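Side-chain contacts in cell division control protein Cdc48 (Mycobacterium smegmatis, PDB 5E7P), which probably binds and hydrolyses ATP as a tandem AAA-type ATPase, with ADP bound in its nucleotide pockets: residues V226-V231 against P236-L241; T278-V283 against V322-D327. One frame throughout, in Å; residues are numbered along the deposited sequence.

Interaction 1 (V226-V231 against P236-L241); sequences VSFDDV and PQAVKL. With ADP (adenosine-5'-diphosphate), chain C.
The CB of A238 faces the short helix that begins at F228 and meets two side chains there. CG1 of V231 lies 3.7 Å from CB of A238, and CE1 of the F228 ring comes to 4.0 Å from the same methyl. The phenyl group approaches edge-on: O of A238 sits near the ring plane, 3.7 Å from CE1, and CZ reaches on toward CA of V239. The ring thus borders the backbone at A238 and V239 without stacking on it. With CG of F228 anti to the backbone N (chi1 171°), the ring end is brought to the second helix, although its CB does not point there. No hydrogen bond joins the two segments, and the area buried between them is small.

The start of the first helix is capped on the side away from A238. S227 is its N-cap, its OG accepting from N of D230 at 3.1 Å with an N-H...O angle of 157°. The carboxylate of D230 forms a salt bridge with R406. One residue before the cap, V226 brings CG1 to 3.4 Å and CG2 to 3.5 Å from N6 of the ADP adenine, the two methyls in van der Waals contact with the exocyclic amino group. M279 of helix 276-283 touches both V231 and A238, while Q237 and L241 rest on L387 of strand 385-388. The arrangement is a capped helical turn packed through a valine methyl and a phenyl edge against the next helix, beside the adenine pocket that V226 lines in a P-loop AAA ATPase domain.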
loop_
_atom_site.group_PDB
_atom_site.type_symbol
_atom_site.label_atom_id
_atom_site.label_comp_id
_atom_site.label_asym_id
_atom_site.label_seq_id
_atom_site.Cartn_x
_atom_site.Cartn_y
_atom_site.Cartn_z
ATOM N N VAL A 226 3.644 -14.070 17.960
ATOM C CA VAL A 226 2.222 -13.777 17.810
ATOM C C VAL A 226 1.414 -15.064 17.658
ATOM O O VAL A 226 1.663 -15.861 16.754
ATOM C CB VAL A 226 1.962 -12.865 16.597
ATOM C CG1 VAL A 226 0.505 -12.450 16.554
ATOM C CG2 VAL A 226 2.861 -11.641 16.653
ATOM N N SER A 227 0.441 -15.258 18.544
ATOM C CA SER A 227 -0.347 -16.487 18.565
ATOM C C SER A 227 -1.389 -16.531 17.451
ATOM O O SER A 227 -1.660 -15.525 16.796
ATOM C CB SER A 227 -1.048 -16.645 19.913
ATOM O OG SER A 227 -2.107 -15.713 20.038
ATOM N N PHE A 228 -1.975 -17.707 17.254
ATOM C CA PHE A 228 -3.030 -17.892 16.264
ATOM C C PHE A 228 -4.309 -17.161 16.672
ATOM O O PHE A 228 -5.024 -16.623 15.824
ATOM C CB PHE A 228 -3.303 -19.386 16.054
ATOM C CG PHE A 228 -4.515 -19.675 15.211
ATOM C CD1 PHE A 228 -4.640 -19.133 13.942
ATOM C CD2 PHE A 228 -5.519 -20.504 15.683
ATOM C CE1 PHE A 228 -5.751 -19.402 13.164
ATOM C CE2 PHE A 228 -6.632 -20.779 14.909
ATOM C CZ PHE A 228 -6.748 -20.226 13.647
ATOM N N ASP A 229 -4.591 -17.144 17.972
ATOM C CA ASP A 229 -5.757 -16.438 18.492
ATOM C C ASP A 229 -5.629 -14.934 18.257
ATOM O O ASP A 229 -6.602 -14.267 17.904
ATOM C CB ASP A 229 -5.955 -16.729 19.985
ATOM C CG ASP A 229 -6.458 -18.143 20.250
ATOM O OD1 ASP A 229 -7.102 -18.733 19.355
ATOM O OD2 ASP A 229 -6.214 -18.663 21.363
ATOM N N ASP A 230 -4.424 -14.408 18.453
ATOM C CA ASP A 230 -4.151 -12.989 18.247
ATOM C C ASP A 230 -4.351 -12.586 16.790
ATOM O O ASP A 230 -4.826 -11.493 16.495
ATOM C CB ASP A 230 -2.719 -12.653 18.671
ATOM C CG ASP A 230 -2.566 -12.534 20.173
ATOM O OD1 ASP A 230 -3.480 -11.976 20.818
ATOM O OD2 ASP A 230 -1.532 -12.993 20.705
ATOM N N VAL A 231 -3.987 -13.480 15.883
ATOM C CA VAL A 231 -4.034 -13.188 14.459
ATOM C C VAL A 231 -5.458 -13.128 13.911
ATOM O O VAL A 231 -5.787 -12.245 13.118
ATOM C CB VAL A 231 -3.200 -14.214 13.668
ATOM C CG1 VAL A 231 -3.631 -14.265 12.217
ATOM C CG2 VAL A 231 -1.721 -13.886 13.789
ATOM N N PRO A 236 -9.686 -12.719 9.817
ATOM C CA PRO A 236 -10.601 -13.867 9.822
ATOM C C PRO A 236 -10.201 -14.916 8.787
ATOM O O PRO A 236 -10.633 -16.065 8.866
ATOM C CB PRO A 236 -11.954 -13.246 9.442
ATOM C CG PRO A 236 -11.794 -11.779 9.679
ATOM C CD PRO A 236 -10.361 -11.482 9.392
ATOM N N GLN A 237 -9.383 -14.512 7.822
ATOM C CA GLN A 237 -8.921 -15.416 6.777
ATOM C C GLN A 237 -7.972 -16.478 7.331
ATOM O O GLN A 237 -7.744 -17.507 6.697
ATOM C CB GLN A 237 -8.239 -14.635 5.650
ATOM C CG GLN A 237 -9.185 -13.806 4.784
ATOM C CD GLN A 237 -9.501 -12.438 5.373
ATOM O OE1 GLN A 237 -9.033 -12.085 6.457
ATOM N NE2 GLN A 237 -10.299 -11.659 4.652
ATOM N N ALA A 238 -7.423 -16.220 8.515
ATOM C CA ALA A 238 -6.524 -17.167 9.167
ATOM C C ALA A 238 -7.257 -18.450 9.556
ATOM O O ALA A 238 -6.663 -19.530 9.590
ATOM C CB ALA A 238 -5.878 -16.530 10.386
ATOM N N VAL A 239 -8.548 -18.325 9.846
ATOM C CA VAL A 239 -9.382 -19.477 10.176
ATOM C C VAL A 239 -9.485 -20.419 8.977
ATOM O O VAL A 239 -9.443 -21.642 9.124
ATOM C CB VAL A 239 -10.795 -19.033 10.628
ATOM C CG1 VAL A 239 -11.743 -20.217 10.697
ATOM C CG2 VAL A 239 -10.723 -18.313 11.972
ATOM N N LYS A 240 -9.607 -19.842 7.788
ATOM C CA LYS A 240 -9.750 -20.629 6.571
ATOM C C LYS A 240 -8.427 -21.282 6.179
ATOM O O LYS A 240 -8.399 -22.419 5.701
ATOM C CB LYS A 240 -10.289 -19.757 5.434
ATOM C CG LYS A 240 -10.601 -20.527 4.160
ATOM C CD LYS A 240 -11.395 -19.689 3.172
ATOM C CE LYS A 240 -12.864 -19.608 3.549
ATOM N NZ LYS A 240 -13.734 -19.862 2.361
ATOM N N LEU A 241 -7.333 -20.558 6.393
ATOM C CA LEU A 241 -6.000 -21.084 6.126
ATOM C C LEU A 241 -5.702 -22.264 7.043
ATOM O O LEU A 241 -5.137 -23.273 6.614
ATOM C CB LEU A 241 -4.947 -19.991 6.315
ATOM C CG LEU A 241 -3.482 -20.401 6.137
ATOM C CD1 LEU A 241 -3.251 -21.007 4.762
ATOM C CD2 LEU A 241 -2.559 -19.212 6.370
HETATM P PB ADP C . 3.332 -8.572 5.644
HETATM O O1B ADP C . 4.053 -7.569 4.784
HETATM O O2B ADP C . 3.961 -9.939 5.654
HETATM O O3B ADP C . 1.837 -8.591 5.476
HETATM P PA ADP C . 4.252 -8.880 8.298
HETATM O O1A ADP C . 5.734 -8.949 8.034
HETATM O O2A ADP C . 3.473 -10.159 8.472
HETATM O O3A ADP C . 3.604 -7.990 7.120
HETATM O "O5'" ADP C . 4.045 -7.936 9.574
HETATM C "C5'" ADP C . 4.234 -6.536 9.414
HETATM C "C4'" ADP C . 5.122 -6.081 10.561
HETATM O "O4'" ADP C . 4.318 -5.887 11.721
HETATM C "C3'" ADP C . 6.161 -7.142 10.884
HETATM O "O3'" ADP C . 7.469 -6.558 10.893
HETATM C "C2'" ADP C . 5.811 -7.654 12.266
HETATM O "O2'" ADP C . 6.984 -7.693 13.084
HETATM C "C1'" ADP C . 4.810 -6.655 12.819
HETATM N N9 ADP C . 3.661 -7.330 13.466
HETATM C C8 ADP C . 2.653 -7.961 12.834
HETATM N N7 ADP C . 1.760 -8.458 13.728
HETATM C C5 ADP C . 2.196 -8.134 14.961
HETATM C C6 ADP C . 1.738 -8.344 16.355
HETATM N N6 ADP C . 0.596 -9.021 16.620
HETATM N N1 ADP C . 2.498 -7.843 17.357
HETATM C C2 ADP C . 3.637 -7.171 17.113
HETATM N N3 ADP C . 4.107 -6.941 15.874
HETATM C C4 ADP C . 3.449 -7.391 14.779
#

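Interaction 2 (T278-V283 against V322-D327); sequences TMVRAV and VLFIAD. With ADP (adenosine-5'-diphosphate), chain C.
V280 and F324 approach from opposite directions, the valine from helix 276-283 and the phenylalanine from strand 321-326. CG1 of V280 stands almost squarely over the phenyl ring, 3.8 Å from its centroid and 13° off the ring normal, a CH-pi contact. Its chi1 of 179° sets this methyl anti to the backbone N and places it over the ring centre, while CG2 comes only near CE1. The other face of the ring carries the backbone N of A326, displaced toward the rim. R281 arrives at the edge instead: its NE lies near the ring plane, 4.1 Å from CE2 of F324. Guanidinium and phenyl planes are 74° apart, which leaves CE2 over a face of the guanidinium and excludes a flat stack. The extended arginine chain ends in a salt bridge from NH2 to E291, on the neighbouring strand 289-293, which probably offsets its charge beside the aromatic edge.

V280 also packs on I364 and T366 of strand 361-366, and the contact is buried between helix and sheet. At the start of the segment, N of T278 donates to O2A of ADP at 2.9 Å, and OG1 of T278 donates to the same alpha-phosphate oxygen at 3.2 Å. Such packing of the helix that follows the P-loop onto the central parallel strands is characteristic of the P-loop NTPase fold, here in an AAA domain.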
loop_
_atom_site.group_PDB
_atom_site.type_symbol
_atom_site.label_atom_id
_atom_site.label_comp_id
_atom_site.label_asym_id
_atom_site.label_seq_id
_atom_site.Cartn_x
_atom_site.Cartn_y
_atom_site.Cartn_z
ATOM N N THR A 278 3.261 -12.902 9.375
ATOM C CA THR A 278 2.983 -13.184 10.778
ATOM C C THR A 278 1.803 -14.145 10.926
ATOM O O THR A 278 1.816 -15.036 11.777
ATOM C CB THR A 278 2.706 -11.883 11.559
ATOM O OG1 THR A 278 3.877 -11.056 11.537
ATOM C CG2 THR A 278 2.336 -12.187 13.003
ATOM N N MET A 279 0.788 -13.968 10.084
ATOM C CA MET A 279 -0.367 -14.858 10.093
ATOM C C MET A 279 0.036 -16.292 9.755
ATOM O O MET A 279 -0.427 -17.240 10.387
ATOM C CB MET A 279 -1.437 -14.379 9.108
ATOM C CG MET A 279 -2.618 -15.338 8.994
ATOM S SD MET A 279 -3.827 -14.903 7.732
ATOM C CE MET A 279 -2.959 -15.377 6.242
ATOM N N VAL A 280 0.898 -16.439 8.755
ATOM C CA VAL A 280 1.335 -17.757 8.303
ATOM C C VAL A 280 2.122 -18.490 9.387
ATOM O O VAL A 280 1.901 -19.677 9.632
ATOM C CB VAL A 280 2.172 -17.670 7.007
ATOM C CG1 VAL A 280 2.636 -19.053 6.577
ATOM C CG2 VAL A 280 1.365 -17.011 5.896
ATOM N N ARG A 281 3.030 -17.775 10.042
ATOM C CA ARG A 281 3.809 -18.357 11.128
ATOM C C ARG A 281 2.913 -18.763 12.296
ATOM O O ARG A 281 3.117 -19.810 12.918
ATOM C CB ARG A 281 4.891 -17.382 11.597
ATOM C CG ARG A 281 5.804 -16.908 10.479
ATOM C CD ARG A 281 7.006 -16.141 11.009
ATOM N NE ARG A 281 7.835 -15.640 9.916
ATOM C CZ ARG A 281 7.765 -14.406 9.424
ATOM N NH1 ARG A 281 6.911 -13.530 9.941
ATOM N NH2 ARG A 281 8.559 -14.044 8.424
ATOM N N ALA A 282 1.915 -17.933 12.585
ATOM C CA ALA A 282 0.980 -18.208 13.671
ATOM C C ALA A 282 0.120 -19.435 13.380
ATOM O O ALA A 282 -0.092 -20.279 14.253
ATOM C CB ALA A 282 0.102 -16.997 13.933
ATOM N N VAL A 283 -0.374 -19.528 12.149
ATOM C CA VAL A 283 -1.219 -20.646 11.739
ATOM C C VAL A 283 -0.436 -21.963 11.714
ATOM O O VAL A 283 -0.964 -23.019 12.060
ATOM C CB VAL A 283 -1.884 -20.372 10.364
ATOM C CG1 VAL A 283 -2.509 -21.636 9.788
ATOM C CG2 VAL A 283 -2.927 -19.281 10.497
ATOM N N VAL A 322 5.588 -27.549 6.487
ATOM C CA VAL A 322 5.238 -26.407 5.654
ATOM C C VAL A 322 6.462 -25.692 5.087
ATOM O O VAL A 322 7.348 -25.268 5.833
ATOM C CB VAL A 322 4.389 -25.389 6.434
ATOM C CG1 VAL A 322 4.041 -24.208 5.555
ATOM C CG2 VAL A 322 3.131 -26.043 6.950
ATOM N N LEU A 323 6.504 -25.565 3.764
ATOM C CA LEU A 323 7.499 -24.725 3.106
ATOM C C LEU A 323 6.909 -23.332 2.941
ATOM O O LEU A 323 5.896 -23.153 2.262
ATOM C CB LEU A 323 7.896 -25.290 1.739
ATOM C CG LEU A 323 8.973 -24.505 0.974
ATOM C CD1 LEU A 323 10.326 -24.584 1.677
ATOM C CD2 LEU A 323 9.094 -24.987 -0.464
ATOM N N PHE A 324 7.534 -22.347 3.578
ATOM C CA PHE A 324 7.019 -20.984 3.555
ATOM C C PHE A 324 8.018 -20.000 2.954
ATOM O O PHE A 324 9.148 -19.872 3.427
ATOM C CB PHE A 324 6.597 -20.544 4.965
ATOM C CG PHE A 324 6.273 -19.079 5.079
ATOM C CD1 PHE A 324 5.457 -18.454 4.146
ATOM C CD2 PHE A 324 6.769 -18.328 6.134
ATOM C CE1 PHE A 324 5.160 -17.104 4.254
ATOM C CE2 PHE A 324 6.471 -16.979 6.250
ATOM C CZ PHE A 324 5.667 -16.367 5.310
ATOM N N ILE A 325 7.589 -19.308 1.903
ATOM C CA ILE A 325 8.392 -18.249 1.304
ATOM C C ILE A 325 7.706 -16.897 1.470
ATOM O O ILE A 325 6.698 -16.612 0.820
ATOM C CB ILE A 325 8.680 -18.513 -0.191
ATOM C CG1 ILE A 325 9.425 -19.836 -0.363
ATOM C CG2 ILE A 325 9.500 -17.383 -0.778
ATOM C CD1 ILE A 325 9.711 -20.194 -1.804
ATOM N N ALA A 326 8.253 -16.072 2.355
ATOM C CA ALA A 326 7.715 -14.740 2.591
ATOM C C ALA A 326 8.080 -13.813 1.438
ATOM O O ALA A 326 9.249 -13.717 1.057
ATOM C CB ALA A 326 8.233 -14.183 3.908
ATOM N N ASP A 327 7.071 -13.148 0.882
ATOM C CA ASP A 327 7.262 -12.192 -0.207
ATOM C C ASP A 327 7.954 -12.832 -1.412
ATOM O O ASP A 327 9.073 -12.467 -1.785
ATOM C CB ASP A 327 8.007 -10.948 0.288
ATOM C CG ASP A 327 7.309 -10.289 1.469
ATOM O OD1 ASP A 327 6.292 -9.594 1.251
ATOM O OD2 ASP A 327 7.771 -10.474 2.616
HETATM P PB ADP C . 3.332 -8.572 5.644
HETATM O O1B ADP C . 4.053 -7.569 4.784
HETATM O O2B ADP C . 3.961 -9.939 5.654
HETATM O O3B ADP C . 1.837 -8.591 5.476
HETATM P PA ADP C . 4.252 -8.880 8.298
HETATM O O1A ADP C . 5.734 -8.949 8.034
HETATM O O2A ADP C . 3.473 -10.159 8.472
HETATM O O3A ADP C . 3.604 -7.990 7.120
HETATM O "O5'" ADP C . 4.045 -7.936 9.574
HETATM C "C5'" ADP C . 4.234 -6.536 9.414
HETATM C "C4'" ADP C . 5.122 -6.081 10.561
HETATM O "O4'" ADP C . 4.318 -5.887 11.721
HETATM C "C3'" ADP C . 6.161 -7.142 10.884
HETATM O "O3'" ADP C . 7.469 -6.558 10.893
HETATM C "C2'" ADP C . 5.811 -7.654 12.266
HETATM O "O2'" ADP C . 6.984 -7.693 13.084
HETATM C "C1'" ADP C . 4.810 -6.655 12.819
HETATM N N9 ADP C . 3.661 -7.330 13.466
HETATM C C8 ADP C . 2.653 -7.961 12.834
HETATM N N7 ADP C . 1.760 -8.458 13.728
HETATM C C5 ADP C . 2.196 -8.134 14.961
HETATM C C6 ADP C . 1.738 -8.344 16.355
HETATM N N6 ADP C . 0.596 -9.021 16.620
HETATM N N1 ADP C . 2.498 -7.843 17.357
HETATM C C2 ADP C . 3.637 -7.171 17.113
HETATM N N3 ADP C . 4.107 -6.941 15.874
HETATM C C4 ADP C . 3.449 -7.391 14.779
#

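How the interactions relate
Helix 276-283 connects the two contacts. It supplies one side of interaction 2 directly, and its A282 lies against V231 of interaction 1, with CG2 of V231 3.6 Å from CB of A282. Interaction 2 is the more buried, a helix laid on the central sheet through a methyl over an aromatic face, with a salt-bridged arginine at the ring edge. Interaction 1 is partly exposed and joins two successive helices by a few apolar contacts, its phenyl presented by the edge. Both touch the same ADP: 226-231 packs valine methyls against the adenine amino group, whereas 278-283 meets it chiefly at the alpha-phosphate, through hydrogen bonds.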